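Local coordinates for protein aldolase (Klebsiella pneumoniae, PDB 6VOQ) that is a zinc-binding member of the class II aldolase and adducin family, at residues Cys89-His94 with Ser168-Ala173. Sequence-based numbering, arbitrary orientation.
Sequences CKAIVH and SSLREA. With ZN (zinc ion), chain B.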
ATOM      1  N   CYS A  89      -9.175  -8.112 -29.580  1.00 30.69           N
ATOM      2  CA  CYS A  89      -9.506  -7.720 -28.218  1.00 36.02           C
ATOM      3  C   CYS A  89     -10.582  -8.655 -27.681  1.00 34.62           C
ATOM      4  O   CYS A  89     -11.701  -8.673 -28.192  1.00 32.88           O
ATOM      5  CB  CYS A  89      -9.968  -6.266 -28.196  1.00 31.26           C
ATOM      6  SG  CYS A  89     -10.566  -5.734 -26.598  1.00 38.99           S
ATOM      7  N   LYS A  90     -10.242  -9.437 -26.657  1.00 29.50           N
ATOM      8  CA  LYS A  90     -11.172 -10.376 -26.054  1.00 29.95           C
ATOM      9  C   LYS A  90     -11.597  -9.981 -24.650  1.00 33.05           C
ATOM     10  O   LYS A  90     -12.482 -10.635 -24.081  1.00 42.62           O
ATOM     11  CB  LYS A  90     -10.556 -11.784 -26.014  1.00 36.08           C
ATOM     12  CG  LYS A  90     -10.014 -12.273 -27.346  1.00 38.78           C
ATOM     13  CD  LYS A  90     -11.117 -12.389 -28.387  1.00 46.69           C
ATOM     14  CE  LYS A  90     -10.581 -12.953 -29.698  1.00 55.58           C
ATOM     15  NZ  LYS A  90     -11.646 -13.154 -30.731  1.00 64.75           N
ATOM     16  N   ALA A  91     -10.995  -8.941 -24.082  1.00 27.71           N
ATOM     17  CA  ALA A  91     -11.259  -8.523 -22.717  1.00 29.26           C
ATOM     18  C   ALA A  91     -10.690  -7.132 -22.533  1.00 32.25           C
ATOM     19  O   ALA A  91      -9.656  -6.785 -23.111  1.00 34.05           O
ATOM     20  CB  ALA A  91     -10.660  -9.483 -21.684  1.00 27.09           C
ATOM     21  N   ILE A  92     -11.387  -6.344 -21.717  1.00 25.18           N
ATOM     22  CA  ILE A  92     -11.039  -4.959 -21.452  1.00 24.29           C
ATOM     23  C   ILE A  92     -11.086  -4.739 -19.953  1.00 26.52           C
ATOM     24  O   ILE A  92     -12.052  -5.135 -19.290  1.00 29.48           O
ATOM     25  CB  ILE A  92     -11.982  -3.972 -22.162  1.00 28.59           C
ATOM     26  CG1 ILE A  92     -11.779  -4.010 -23.668  1.00 24.87           C
ATOM     27  CG2 ILE A  92     -11.747  -2.557 -21.658  1.00 25.85           C
ATOM     28  CD1 ILE A  92     -12.636  -2.974 -24.381  1.00 27.07           C
ATOM     29  N   VAL A  93     -10.042  -4.111 -19.425  1.00 29.05           N
ATOM     30  CA  VAL A  93      -9.974  -3.701 -18.033  1.00 23.34           C
ATOM     31  C   VAL A  93      -9.967  -2.184 -18.025  1.00 23.60           C
ATOM     32  O   VAL A  93      -9.108  -1.555 -18.652  1.00 29.86           O
ATOM     33  CB  VAL A  93      -8.730  -4.275 -17.338  1.00 26.17           C
ATOM     34  CG1 VAL A  93      -8.428  -3.534 -16.026  1.00 23.86           C
ATOM     35  CG2 VAL A  93      -8.924  -5.753 -17.087  1.00 31.05           C
ATOM     36  N   HIS A  94     -10.951  -1.592 -17.368  1.00 26.02           N
ATOM     37  CA  HIS A  94     -10.977  -0.155 -17.166  1.00 23.56           C
ATOM     38  C   HIS A  94     -10.902   0.125 -15.675  1.00 30.90           C
ATOM     39  O   HIS A  94     -11.728  -0.371 -14.903  1.00 37.15           O
ATOM     40  CB  HIS A  94     -12.226   0.480 -17.753  1.00 24.41           C
ATOM     41  CG  HIS A  94     -12.386   1.913 -17.358  1.00 34.74           C
ATOM     42  ND1 HIS A  94     -11.423   2.866 -17.624  1.00 35.59           N
ATOM     43  CD2 HIS A  94     -13.372   2.550 -16.688  1.00 33.38           C
ATOM     44  CE1 HIS A  94     -11.824   4.033 -17.153  1.00 30.54           C
ATOM     45  NE2 HIS A  94     -13.002   3.869 -16.579  1.00 39.68           N
ATOM     46  N   SER A 168      -5.938 -10.379 -24.731  1.00 34.82           N
ATOM     47  CA  SER A 168      -6.452 -11.592 -25.360  1.00 37.46           C
ATOM     48  C   SER A 168      -7.263 -12.443 -24.397  1.00 36.02           C
ATOM     49  O   SER A 168      -7.872 -13.428 -24.827  1.00 40.60           O
ATOM     50  CB  SER A 168      -5.297 -12.421 -25.930  1.00 37.64           C
ATOM     51  OG  SER A 168      -4.332 -12.709 -24.928  1.00 42.89           O
ATOM     52  N   SER A 169      -7.253 -12.094 -23.114  1.00 34.93           N
ATOM     53  CA  SER A 169      -8.113 -12.683 -22.101  1.00 33.27           C
ATOM     54  C   SER A 169      -8.255 -11.659 -20.985  1.00 37.61           C
ATOM     55  O   SER A 169      -7.594 -10.617 -20.996  1.00 44.64           O
ATOM     56  CB  SER A 169      -7.539 -14.008 -21.592  1.00 32.78           C
ATOM     57  OG  SER A 169      -6.405 -13.789 -20.776  1.00 38.82           O
ATOM     58  N   LEU A 170      -9.124 -11.944 -20.011  1.00 36.13           N
ATOM     59  CA  LEU A 170      -9.238 -11.024 -18.884  1.00 34.66           C
ATOM     60  C   LEU A 170      -7.961 -11.005 -18.055  1.00 34.88           C
ATOM     61  O   LEU A 170      -7.521  -9.937 -17.618  1.00 37.18           O
ATOM     62  CB  LEU A 170     -10.438 -11.367 -18.008  1.00 30.65           C
ATOM     63  CG  LEU A 170     -10.771 -10.299 -16.952  1.00 31.11           C
ATOM     64  CD1 LEU A 170     -10.923  -8.895 -17.579  1.00 29.26           C
ATOM     65  CD2 LEU A 170     -12.015 -10.668 -16.168  1.00 31.89           C
ATOM     66  N   ARG A 171      -7.340 -12.163 -17.835  1.00 33.09           N
ATOM     67  CA  ARG A 171      -6.116 -12.160 -17.040  1.00 38.21           C
ATOM     68  C   ARG A 171      -4.986 -11.444 -17.769  1.00 39.04           C
ATOM     69  O   ARG A 171      -4.170 -10.764 -17.140  1.00 44.21           O
ATOM     70  CB  ARG A 171      -5.696 -13.585 -16.676  1.00 43.78           C
ATOM     71  CG  ARG A 171      -4.471 -13.618 -15.758  1.00 55.24           C
ATOM     72  CD  ARG A 171      -4.412 -14.877 -14.911  1.00 79.54           C
ATOM     73  NE  ARG A 171      -5.515 -14.978 -13.955  1.00 90.16           N
ATOM     74  CZ  ARG A 171      -5.598 -14.274 -12.829  1.00 89.04           C
ATOM     75  NH1 ARG A 171      -4.645 -13.399 -12.515  1.00 77.32           N
ATOM     76  NH2 ARG A 171      -6.636 -14.443 -12.018  1.00 92.33           N
ATOM     77  N   GLU A 172      -4.912 -11.591 -19.094  1.00 36.87           N
ATOM     78  CA  GLU A 172      -3.862 -10.916 -19.844  1.00 31.70           C
ATOM     79  C   GLU A 172      -4.094  -9.410 -19.868  1.00 33.99           C
ATOM     80  O   GLU A 172      -3.142  -8.627 -19.756  1.00 35.94           O
ATOM     81  CB  GLU A 172      -3.783 -11.483 -21.258  1.00 53.55           C
ATOM     82  CG  GLU A 172      -2.409 -11.348 -21.907  1.00 71.71           C
ATOM     83  CD  GLU A 172      -2.434 -10.512 -23.187  1.00 80.80           C
ATOM     84  OE1 GLU A 172      -3.535 -10.165 -23.668  1.00 77.89           O
ATOM     85  OE2 GLU A 172      -1.343 -10.197 -23.712  1.00 86.95           O
ATOM     86  N   ALA A 173      -5.351  -8.986 -20.001  1.00 28.68           N
ATOM     87  CA  ALA A 173      -5.660  -7.563 -19.919  1.00 30.92           C
ATOM     88  C   ALA A 173      -5.364  -7.024 -18.524  1.00 31.92           C
ATOM     89  O   ALA A 173      -4.883  -5.894 -18.376  1.00 34.27           O
ATOM     90  CB  ALA A 173      -7.120  -7.318 -20.306  1.00 23.37           C
TER
HETATM   91 ZN    ZN B 301     -14.128   5.419 -15.553  1.00 44.91          ZN
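Ala91 sets its methyl down on the peptide that leads into helix 170-190: its CB lies 3.3 Å from Leu170 N and just as near the carbonyl of Ser169. One turn on, Ala173 CB lies 3.8 Å from Ala91 O, and both it and Leu170 pack against CG2 of Val93. Only one branch of that valine does the touching. A chi1 of 163° puts CG1 anti to the backbone N and CG2 anti to the carbonyl carbon, beside that N, where CG2 meets Leu170 CD1 at 3.8 Å and Ala173 CB at 4.0 Å. Leu170, with CG anti to its backbone N, carries CD1 in toward the strand, and its side chain crosses that of Val93 at about a right angle. At the outer end the CB and CG of Lys90 pass by Ser168 O before the bent chain leads its amine away. No hydrogen bond joins the two segments; they meet through methyl and methylene groups set against one another and against backbone. Ser169 is the N-cap, its OG accepting from Glu172 N at 3.1 Å, while Glu172 OE1 takes Ser168 N nearly along its C-O axis, at 2.6 Å. His94, its ND1 bonded to Pro163 O, binds zinc through NE2 alongside Glu75, His96 and His161. In this class II aldolase fold the start of helix 170-190, following directly on strand 162-167, packs on one face of the mixed sheet, beside helix 4-20; Ile92 turns to helix 76-83 on the other face of strand 91-94, which hydrogen-bonds to strands 30-34 and 162-167.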